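Local coordinates for protein DraIII (PDB 4L0K) that cuts double-stranded DNA as a type II restriction endonuclease, probably through a metal-dependent His-Me finger (beta-beta-alpha-metal) active site, at residues Glu2-Thr7 and His20-Pro25; Ile116-Lys121 and Arg187-Glu192; Cys157-Leu162 and Asp211-Trp216; Ala126-Gly131 and Gly148-Gly153. All coordinates share one frame; numbering follows the deposited sequence.

How the contacts relate
Contact 1, nearest the N terminus, closes the short loop between Glu2-Thr7 and His20-Pro25 and is complete before the others begin. Its Gln23 reaches helix 112-126, where a probable hydrogen bond between Arg120 NH1 and Gln23 OE1 couples it to contact 2. Contact 2 ties that helix to the loop before strand 194-198 and encloses contact 4, which joins the ends of helices 112-126 and 137-147. Contact 3 starts just after contact 4 in the sequence. It crosses contact 2, since 157-162 lies inside the loop that contact 2 closes and 211-216 beyond it, and it binds a cysteine-rich turn to helix 210-226. Contacts 1 and 3 lie on opposite sides of the chain's centre.

Contact 1: Glu2-Thr7 and His20-Pro25; sequences ELCHKT and HKCQLP
Both cysteines turn SG anti to the backbone N, Cys4 with chi1 -171° and Cys22 with chi1 -168°, which points the two sulfurs at each other across roughly antiparallel chains. They are modelled as a disulfide, SG to SG 2.1 Å, but Cys32 is linked to both as well; three cysteines cannot all be paired in this way, so the bond is doubtful. Around the sulfurs the backbones are pinned at several points. Cys4 N donates almost straight to Leu24 O at 2.6 Å, and Cys22 N gives its hydrogen to Lys6 O at 2.8 Å. Cys22 O receives His5 N at 2.9 Å, from above the carbonyl plane, and a weak second bond from His5 ND1 at 3.5 Å, the carbonyl oxygen lying in the plane of the imidazole at its edge. Over one face of that ring sits Lys21 CD, 4.1 Å from the centroid and almost on the normal; the extended lysine chain carries its amine on to a salt bridge with Asp113. Nearer Leu3, Gln23, bent at chi2 (-73°), brings OE1 to 3.2 Å from Leu3 CD1, while Arg120 of helix 112-126 supplies the hydrogen bond to that oxygen. Beyond the cysteines Thr7 and Lys21 form an antiparallel non-hydrogen-bonded pair, where strands 7-8 and 20-21 meet. His28 packs against both cysteines, and the gathering of Cys4, Cys22, Cys32 and His28 is consistent with a small CCHC zinc-finger-like site, which would also explain the impossible disulfides.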
# COMPACT_ATOMS: atom_id res chain seq x y z
N GLU A 2 35.12 17.46 10.42
CA GLU A 2 34.37 18.06 11.51
C GLU A 2 33.48 19.15 10.91
O GLU A 2 33.93 19.92 10.05
CB GLU A 2 35.31 18.67 12.56
CG GLU A 2 34.84 18.55 14.00
CD GLU A 2 35.11 17.17 14.60
OE1 GLU A 2 34.18 16.33 14.63
OE2 GLU A 2 36.26 16.94 15.03
N LEU A 3 32.23 19.23 11.35
CA LEU A 3 31.27 20.17 10.77
C LEU A 3 31.15 21.48 11.58
O LEU A 3 31.40 21.47 12.78
CB LEU A 3 29.90 19.51 10.65
CG LEU A 3 29.80 18.24 9.80
CD1 LEU A 3 28.40 17.68 9.88
CD2 LEU A 3 30.20 18.51 8.35
N CYS A 4 30.79 22.57 10.89
CA CYS A 4 30.51 23.89 11.48
C CYS A 4 29.67 23.71 12.74
O CYS A 4 30.14 23.95 13.85
CB CYS A 4 29.79 24.78 10.44
SG CYS A 4 29.49 26.61 10.74
N HIS A 5 28.44 23.23 12.55
CA HIS A 5 27.48 23.06 13.64
C HIS A 5 27.05 24.36 14.33
O HIS A 5 26.31 24.32 15.32
CB HIS A 5 27.94 22.02 14.67
CG HIS A 5 27.47 20.63 14.38
ND1 HIS A 5 27.06 20.23 13.12
CD2 HIS A 5 27.32 19.55 15.18
CE1 HIS A 5 26.69 18.96 13.17
NE2 HIS A 5 26.84 18.53 14.41
N LYS A 6 27.50 25.50 13.82
CA LYS A 6 27.00 26.79 14.31
C LYS A 6 25.51 26.93 13.97
O LYS A 6 25.06 26.46 12.93
CB LYS A 6 27.81 27.96 13.73
CG LYS A 6 29.23 28.09 14.31
CD LYS A 6 29.77 29.52 14.23
CE LYS A 6 30.22 29.89 12.82
NZ LYS A 6 30.94 31.20 12.82
N THR A 7 24.75 27.57 14.86
CA THR A 7 23.32 27.76 14.65
C THR A 7 23.00 28.55 13.38
O THR A 7 23.53 29.63 13.16
CB THR A 7 22.67 28.44 15.86
OG1 THR A 7 22.92 27.65 17.03
CG2 THR A 7 21.16 28.57 15.68
N HIS A 20 18.78 24.99 14.02
CA HIS A 20 19.22 24.35 12.79
C HIS A 20 20.74 24.52 12.75
O HIS A 20 21.25 25.56 13.15
CB HIS A 20 18.56 25.00 11.57
CG HIS A 20 17.06 24.89 11.57
ND1 HIS A 20 16.39 23.95 10.83
CD2 HIS A 20 16.12 25.59 12.25
CE1 HIS A 20 15.09 24.07 11.04
NE2 HIS A 20 14.90 25.06 11.90
N LYS A 21 21.46 23.50 12.27
CA LYS A 21 22.92 23.54 12.39
C LYS A 21 23.66 23.69 11.06
O LYS A 21 23.21 23.20 10.03
CB LYS A 21 23.43 22.31 13.15
CG LYS A 21 22.68 22.01 14.45
CD LYS A 21 23.31 20.80 15.14
CE LYS A 21 22.33 20.08 16.07
NZ LYS A 21 22.90 18.79 16.58
N CYS A 22 24.79 24.38 11.12
CA CYS A 22 25.71 24.54 9.99
C CYS A 22 26.21 23.15 9.56
O CYS A 22 26.64 22.36 10.40
CB CYS A 22 26.89 25.42 10.45
SG CYS A 22 28.09 26.15 9.28
N GLN A 23 26.15 22.84 8.27
CA GLN A 23 26.68 21.56 7.83
C GLN A 23 27.91 21.72 6.93
O GLN A 23 28.39 20.75 6.32
CB GLN A 23 25.58 20.70 7.17
CG GLN A 23 24.35 20.47 8.07
CD GLN A 23 24.61 19.49 9.20
OE1 GLN A 23 25.45 18.61 9.08
NE2 GLN A 23 23.89 19.65 10.30
N LEU A 24 28.42 22.95 6.84
CA LEU A 24 29.70 23.24 6.18
C LEU A 24 30.83 22.70 7.04
O LEU A 24 30.64 22.52 8.26
CB LEU A 24 29.89 24.75 5.99
CG LEU A 24 29.48 25.37 4.66
CD1 LEU A 24 29.87 24.49 3.44
CD2 LEU A 24 28.00 25.67 4.65
N PRO A 25 31.99 22.42 6.44
CA PRO A 25 33.18 22.01 7.22
C PRO A 25 33.55 23.06 8.27
O PRO A 25 33.36 24.25 8.02
CB PRO A 25 34.28 21.92 6.16
CG PRO A 25 33.55 21.62 4.89
CD PRO A 25 32.27 22.41 4.99

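Contact 2: Ile116-Lys121 and Arg187-Glu192; sequences IDVARK and RLHNAE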
# COMPACT_ATOMS: atom_id res chain seq x y z
N ILE A 116 19.44 15.04 8.96
CA ILE A 116 20.45 15.66 8.09
C ILE A 116 21.33 14.61 7.39
O ILE A 116 21.60 14.72 6.18
CB ILE A 116 21.33 16.72 8.84
CG1 ILE A 116 20.46 17.70 9.64
CG2 ILE A 116 22.25 17.45 7.88
CD1 ILE A 116 19.39 18.38 8.83
N ASP A 117 21.76 13.59 8.13
CA ASP A 117 22.49 12.44 7.56
C ASP A 117 21.78 11.81 6.35
O ASP A 117 22.38 11.64 5.28
CB ASP A 117 22.71 11.35 8.61
CG ASP A 117 23.75 11.73 9.64
OD1 ASP A 117 24.53 12.67 9.37
OD2 ASP A 117 23.79 11.09 10.71
N VAL A 118 20.50 11.48 6.54
CA VAL A 118 19.63 10.97 5.48
C VAL A 118 19.60 11.91 4.26
O VAL A 118 19.78 11.44 3.12
CB VAL A 118 18.18 10.73 6.01
CG1 VAL A 118 17.17 10.64 4.86
CG2 VAL A 118 18.13 9.48 6.92
N ALA A 119 19.39 13.21 4.50
CA ALA A 119 19.50 14.19 3.42
C ALA A 119 20.84 14.07 2.64
O ALA A 119 20.87 14.12 1.40
CB ALA A 119 19.31 15.61 3.95
N ARG A 120 21.93 13.90 3.39
CA ARG A 120 23.24 13.82 2.73
C ARG A 120 23.35 12.55 1.86
O ARG A 120 23.85 12.59 0.73
CB ARG A 120 24.37 13.86 3.76
CG ARG A 120 25.08 15.20 3.89
CD ARG A 120 26.26 15.09 4.87
NE ARG A 120 25.81 14.69 6.20
CZ ARG A 120 25.73 15.51 7.24
NH1 ARG A 120 26.08 16.79 7.12
NH2 ARG A 120 25.30 15.05 8.41
N LYS A 121 22.86 11.44 2.40
CA LYS A 121 22.93 10.15 1.73
C LYS A 121 22.17 10.20 0.42
O LYS A 121 22.67 9.78 -0.61
CB LYS A 121 22.34 9.06 2.61
CG LYS A 121 22.27 7.71 1.93
CD LYS A 121 23.66 7.17 1.58
CE LYS A 121 23.55 5.81 0.91
NZ LYS A 121 22.84 4.82 1.77
N ARG A 187 11.38 1.46 9.86
CA ARG A 187 11.45 2.34 11.03
C ARG A 187 12.88 2.59 11.49
O ARG A 187 13.19 2.48 12.68
CB ARG A 187 10.60 1.76 12.17
CG ARG A 187 9.10 1.94 11.99
CD ARG A 187 8.33 1.31 13.15
NE ARG A 187 8.95 1.60 14.44
CZ ARG A 187 8.30 1.63 15.60
NH1 ARG A 187 8.95 1.89 16.73
NH2 ARG A 187 6.99 1.40 15.65
N LEU A 188 13.75 2.91 10.55
CA LEU A 188 15.13 3.24 10.89
C LEU A 188 15.53 4.37 9.97
O LEU A 188 15.65 4.17 8.76
CB LEU A 188 16.04 2.03 10.67
CG LEU A 188 17.30 1.95 11.52
CD1 LEU A 188 16.99 1.26 12.84
CD2 LEU A 188 18.43 1.24 10.77
N HIS A 189 15.74 5.55 10.54
CA HIS A 189 15.97 6.74 9.74
C HIS A 189 17.41 7.23 9.89
O HIS A 189 17.70 8.09 10.71
CB HIS A 189 14.96 7.82 10.13
CG HIS A 189 14.77 8.89 9.11
ND1 HIS A 189 14.21 8.65 7.87
CD2 HIS A 189 15.06 10.21 9.14
CE1 HIS A 189 14.17 9.78 7.18
NE2 HIS A 189 14.69 10.74 7.93
N ASN A 190 18.31 6.65 9.09
CA ASN A 190 19.71 7.08 9.06
C ASN A 190 20.33 6.90 7.67
O ASN A 190 19.70 6.32 6.78
CB ASN A 190 20.53 6.34 10.12
CG ASN A 190 20.49 4.83 9.95
OD1 ASN A 190 20.60 4.30 8.84
ND2 ASN A 190 20.34 4.12 11.06
N ALA A 191 21.55 7.38 7.50
CA ALA A 191 22.21 7.34 6.19
C ALA A 191 22.30 5.94 5.61
O ALA A 191 22.08 5.75 4.42
CB ALA A 191 23.61 7.94 6.28
N GLU A 192 22.63 4.98 6.46
CA GLU A 192 22.98 3.65 6.00
C GLU A 192 21.73 2.94 5.50
O GLU A 192 21.78 2.19 4.54
CB GLU A 192 23.63 2.84 7.14
CG GLU A 192 24.18 1.47 6.72
CD GLU A 192 23.10 0.40 6.62
OE1 GLU A 192 22.23 0.34 7.52
OE2 GLU A 192 23.10 -0.37 5.63
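This is a helix-against-loop contact beside the presumed active site: Val118 and Lys121 of helix 112-126 pack on His189 and Ala191, in the loop joining strands 179-183 and 194-198 of the probable His-Me finger. Val118 supplies the apolar part. Its CG2 stands over the centre of one face of the His189 imidazole, 3.8 Å from the centroid, as a CH-pi contact. The same methyl also presses on the following peptide, at 3.5 Å from Asn190 C. Further along, the Ala191 methyl fits against the helix surface, CB lying 4.0 Å from both Asp117 O and Lys121 CB. Lys121 heads for the loop, CG anti to the backbone N, then folds at chi2 (63°) and again at chi4, so that its aliphatic chain curls about Ala191 O and NZ returns to bond that oxygen at 2.9 Å. Val194 O is a second acceptor for the amine, and Phe147 of helix 137-147 packs against both Lys121 and Ala191. The imidazole is fixed on its nitrogens too, NE2 bonding Ala56 O of helix 46-57 and ND1 meeting His183 NE2. On the helix Asp117 OD1 is held by Arg120 NH2 at 2.7 Å, in the guanidinium plane. Carbonyl oxygens gathered round the lysine would probably stabilise its positive charge, while the methyl over the ring and the bonds at both nitrogens leave the imidazole little rotational freedom.

Contact 3: Cys157-Leu162 and Asp211-Trp216; sequences CEICKL and DEFYLW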
# COMPACT_ATOMS: atom_id res chain seq x y z
N CYS A 157 17.19 1.01 -7.61
CA CYS A 157 16.11 0.65 -6.70
C CYS A 157 16.67 -0.26 -5.62
O CYS A 157 17.33 -1.25 -5.93
CB CYS A 157 14.97 -0.05 -7.47
SG CYS A 157 13.45 -0.54 -6.51
N GLU A 158 16.44 0.08 -4.35
CA GLU A 158 16.94 -0.73 -3.23
C GLU A 158 16.29 -2.10 -3.16
O GLU A 158 16.90 -3.04 -2.64
CB GLU A 158 16.76 -0.02 -1.88
CG GLU A 158 17.53 1.25 -1.76
CD GLU A 158 19.03 1.02 -1.68
OE1 GLU A 158 19.44 -0.08 -1.25
OE2 GLU A 158 19.79 1.95 -2.03
N ILE A 159 15.05 -2.19 -3.65
CA ILE A 159 14.32 -3.46 -3.79
C ILE A 159 14.51 -4.15 -5.16
O ILE A 159 15.09 -5.22 -5.17
CB ILE A 159 12.81 -3.28 -3.51
CG1 ILE A 159 12.57 -2.75 -2.10
CG2 ILE A 159 12.08 -4.60 -3.73
CD1 ILE A 159 12.15 -1.31 -2.06
N CYS A 160 14.00 -3.55 -6.26
CA CYS A 160 14.13 -3.99 -7.70
C CYS A 160 15.63 -4.40 -8.03
O CYS A 160 15.89 -5.40 -8.69
CB CYS A 160 13.50 -2.91 -8.76
SG CYS A 160 12.31 -1.41 -7.97
N LYS A 161 16.60 -3.64 -7.52
CA LYS A 161 18.00 -3.61 -7.99
C LYS A 161 18.17 -3.09 -9.42
O LYS A 161 19.27 -3.20 -9.98
CB LYS A 161 18.77 -4.93 -7.82
CG LYS A 161 18.72 -5.54 -6.44
CD LYS A 161 19.08 -4.57 -5.32
CE LYS A 161 19.12 -5.34 -3.99
NZ LYS A 161 19.08 -4.52 -2.75
N LEU A 162 17.10 -2.55 -9.99
CA LEU A 162 17.14 -1.91 -11.31
C LEU A 162 17.75 -0.52 -11.22
O LEU A 162 17.46 0.22 -10.29
CB LEU A 162 15.73 -1.80 -11.90
CG LEU A 162 15.18 -3.01 -12.63
CD1 LEU A 162 13.80 -2.71 -13.16
CD2 LEU A 162 16.13 -3.38 -13.76
N ASP A 211 15.89 -8.34 3.59
CA ASP A 211 16.18 -9.77 3.71
C ASP A 211 14.91 -10.59 3.98
O ASP A 211 14.74 -11.65 3.39
CB ASP A 211 17.22 -10.03 4.81
CG ASP A 211 18.58 -9.42 4.49
OD1 ASP A 211 18.82 -9.03 3.32
OD2 ASP A 211 19.42 -9.33 5.41
N GLU A 212 14.01 -10.10 4.84
CA GLU A 212 12.73 -10.81 5.05
C GLU A 212 11.91 -10.83 3.77
O GLU A 212 11.23 -11.80 3.48
CB GLU A 212 11.90 -10.17 6.17
CG GLU A 212 12.44 -10.40 7.59
CD GLU A 212 12.04 -9.28 8.54
OE1 GLU A 212 12.62 -9.20 9.64
OE2 GLU A 212 11.16 -8.46 8.19
N PHE A 213 11.98 -9.74 3.00
CA PHE A 213 11.15 -9.61 1.80
C PHE A 213 11.62 -10.63 0.76
O PHE A 213 10.80 -11.28 0.10
CB PHE A 213 11.26 -8.18 1.25
CG PHE A 213 10.23 -7.84 0.18
CD1 PHE A 213 9.01 -8.51 0.12
CD2 PHE A 213 10.48 -6.83 -0.74
CE1 PHE A 213 8.07 -8.19 -0.85
CE2 PHE A 213 9.53 -6.49 -1.70
CZ PHE A 213 8.32 -7.17 -1.76
N TYR A 214 12.94 -10.77 0.63
CA TYR A 214 13.56 -11.66 -0.37
C TYR A 214 13.33 -13.09 0.04
O TYR A 214 13.00 -13.93 -0.78
CB TYR A 214 15.07 -11.40 -0.47
CG TYR A 214 15.44 -10.02 -0.96
CD1 TYR A 214 14.63 -9.35 -1.87
CD2 TYR A 214 16.59 -9.39 -0.52
CE1 TYR A 214 14.95 -8.09 -2.33
CE2 TYR A 214 16.93 -8.13 -0.99
CZ TYR A 214 16.09 -7.49 -1.89
OH TYR A 214 16.40 -6.24 -2.35
N LEU A 215 13.49 -13.35 1.34
CA LEU A 215 13.21 -14.66 1.90
C LEU A 215 11.74 -15.06 1.60
O LEU A 215 11.46 -16.16 1.11
CB LEU A 215 13.54 -14.68 3.40
CG LEU A 215 13.19 -15.97 4.14
CD1 LEU A 215 14.09 -17.11 3.70
CD2 LEU A 215 13.25 -15.78 5.66
N TRP A 216 10.83 -14.12 1.85
CA TRP A 216 9.41 -14.27 1.53
C TRP A 216 9.17 -14.63 0.07
O TRP A 216 8.44 -15.58 -0.21
CB TRP A 216 8.64 -12.98 1.83
CG TRP A 216 7.20 -13.06 1.52
CD1 TRP A 216 6.25 -13.71 2.26
CD2 TRP A 216 6.52 -12.47 0.42
NE1 TRP A 216 5.02 -13.56 1.68
CE2 TRP A 216 5.15 -12.82 0.54
CE3 TRP A 216 6.92 -11.69 -0.66
CZ2 TRP A 216 4.19 -12.41 -0.38
CZ3 TRP A 216 5.96 -11.27 -1.58
CH2 TRP A 216 4.61 -11.63 -1.43
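The Tyr214 hydroxyl reaches from helix 210-226 into the turn at 157-162, where several polar groups meet it. Lys161 NZ makes a weak hydrogen bond to Tyr214 OH at 3.2 Å. Ile159 O, near the plane of the phenol ring at its edge, lies 3.3 Å from the same OH, though Glu158 O is equally close and the bonding of the hydroxyl proton is not settled. Apolar contact comes one residue earlier on the helix: Ile159 CG2 meets the edge of the Phe213 ring, 3.8 Å from CE2, the two side chains crossing at about a right angle. Behind this shell, Lys161 is bent at chi2 (-51°), which curls its amine back to a hydrogen bond with Glu158 O at 2.6 Å. The turn is closed by Lys161 N to Cys157 O at 3.0 Å. Cys157 and Cys160 are modelled as a disulfide, yet Cys160 is linked to Cys201 as well, so the pairing is doubtful; a Cys-x-x-Cys knuckle sharing a zinc site would be consistent with this. Tyr214 also packs on Val220 of the second subunit, and the turn lies between helix 210-226, strand 194-198, where Cys157 and Cys160 pack on His198, and helix 199-205, where Ile159 packs on Cys201 and Gln205.

Contact 4: Ala126-Gly131 and Gly148-Gly153; sequences AYQLHG and GPMVAG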
# COMPACT_ATOMS: atom_id res chain seq x y z
N ALA A 126 21.68 10.58 -5.41
CA ALA A 126 21.06 11.30 -6.54
C ALA A 126 22.10 11.67 -7.61
O ALA A 126 21.83 11.56 -8.81
CB ALA A 126 20.29 12.53 -6.06
N TYR A 127 23.28 12.08 -7.17
CA TYR A 127 24.33 12.41 -8.15
C TYR A 127 24.87 11.18 -8.91
O TYR A 127 25.66 11.33 -9.84
CB TYR A 127 25.46 13.23 -7.49
CG TYR A 127 25.11 14.70 -7.40
CD1 TYR A 127 24.99 15.46 -8.56
CD2 TYR A 127 24.88 15.32 -6.18
CE1 TYR A 127 24.65 16.80 -8.51
CE2 TYR A 127 24.55 16.68 -6.11
CZ TYR A 127 24.43 17.41 -7.29
OH TYR A 127 24.09 18.75 -7.28
N GLN A 128 24.43 9.99 -8.52
CA GLN A 128 24.83 8.75 -9.16
C GLN A 128 23.67 8.11 -9.92
O GLN A 128 23.73 6.94 -10.31
CB GLN A 128 25.37 7.78 -8.11
CG GLN A 128 26.68 8.20 -7.47
CD GLN A 128 27.10 7.28 -6.35
OE1 GLN A 128 27.81 6.29 -6.55
NE2 GLN A 128 26.64 7.60 -5.14
N LEU A 129 22.59 8.87 -10.10
CA LEU A 129 21.48 8.47 -10.96
C LEU A 129 21.94 8.53 -12.42
O LEU A 129 22.69 9.43 -12.79
CB LEU A 129 20.33 9.47 -10.80
CG LEU A 129 19.01 9.21 -10.07
CD1 LEU A 129 18.89 7.80 -9.52
CD2 LEU A 129 18.75 10.26 -8.99
N HIS A 130 21.49 7.60 -13.26
CA HIS A 130 21.67 7.80 -14.69
C HIS A 130 20.99 9.11 -15.13
O HIS A 130 19.80 9.33 -14.86
CB HIS A 130 21.13 6.63 -15.52
CG HIS A 130 21.45 6.73 -16.98
ND1 HIS A 130 20.59 7.31 -17.90
CD2 HIS A 130 22.54 6.34 -17.69
CE1 HIS A 130 21.14 7.27 -19.10
NE2 HIS A 130 22.32 6.69 -19.00
N GLY A 131 21.75 9.96 -15.82
CA GLY A 131 21.23 11.23 -16.31
C GLY A 131 21.43 12.39 -15.34
O GLY A 131 21.02 13.52 -15.62
N GLY A 148 31.98 7.72 0.30
CA GLY A 148 32.84 7.06 -0.65
C GLY A 148 32.68 7.62 -2.05
O GLY A 148 31.80 8.44 -2.32
N PRO A 149 33.56 7.18 -2.96
CA PRO A 149 33.56 7.62 -4.35
C PRO A 149 32.21 7.50 -5.05
O PRO A 149 31.54 6.47 -4.99
CB PRO A 149 34.59 6.68 -5.01
CG PRO A 149 34.84 5.60 -4.00
CD PRO A 149 34.64 6.22 -2.68
N MET A 150 31.81 8.59 -5.71
CA MET A 150 30.66 8.55 -6.57
C MET A 150 30.97 7.69 -7.78
O MET A 150 32.01 7.84 -8.43
CB MET A 150 30.27 9.96 -7.02
CG MET A 150 29.55 10.75 -5.93
SD MET A 150 29.09 12.39 -6.51
CE MET A 150 28.24 13.06 -5.08
N VAL A 151 30.08 6.74 -8.07
CA VAL A 151 30.21 5.94 -9.27
C VAL A 151 29.00 6.21 -10.16
O VAL A 151 27.87 5.88 -9.80
CB VAL A 151 30.32 4.45 -8.95
CG1 VAL A 151 30.41 3.64 -10.24
CG2 VAL A 151 31.56 4.20 -8.11
N ALA A 152 29.25 6.84 -11.30
CA ALA A 152 28.19 7.20 -12.23
C ALA A 152 27.23 6.03 -12.52
O ALA A 152 27.67 4.90 -12.78
CB ALA A 152 28.80 7.71 -13.53
N GLY A 153 25.93 6.32 -12.45
CA GLY A 153 24.91 5.35 -12.85
C GLY A 153 24.76 4.14 -11.93
O GLY A 153 24.09 3.18 -12.28
O HOH W 1 25.32 9.26 -12.76
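Gln128 OE1 receives Val151 N in a nearly straight bond of 2.8 Å, N-H...O 171°, the donor standing well above the plane of the amide and not on a lone pair. The glutamine reaches that far because its chain is extended beyond CG (chi2 174°), running beside the backbone of 148-153: CG comes to 3.5 Å from Val151 O, and Met150 CB lies against CG. Its NE2 turns back to Trp124 O near the end of helix 112-126, so both ends of the amide are engaged and its rotation is fixed. Ser154 OG, bonded to Val151 O, also lies close to Gln128 OE1. The two segments are the loops that flank helix 137-147, one leading out of helix 112-126 and the other leaving the far end of helix 137-147, and they run side by side in roughly the same direction, 31° apart. Ala126 to Leu129 form a type I beta turn, closed by Leu129 N to Ala126 O, while Gly148 ends the helical run with a positive phi that suits a residue without a side chain. Met150, extended beyond CG, brings its methyl against the base of the Tyr127 side chain, CE lying 3.7 Å from Tyr127 CB; Leu143 of helix 137-147 backs it. At the other end a water joins the chains, donating to Leu129 O at 2.6 Å and accepting from Gly153 N at 3.0 Å. Gly153 CA lies 4.1 Å from His130 N, in a conformation with positive phi that glycine adopts easily.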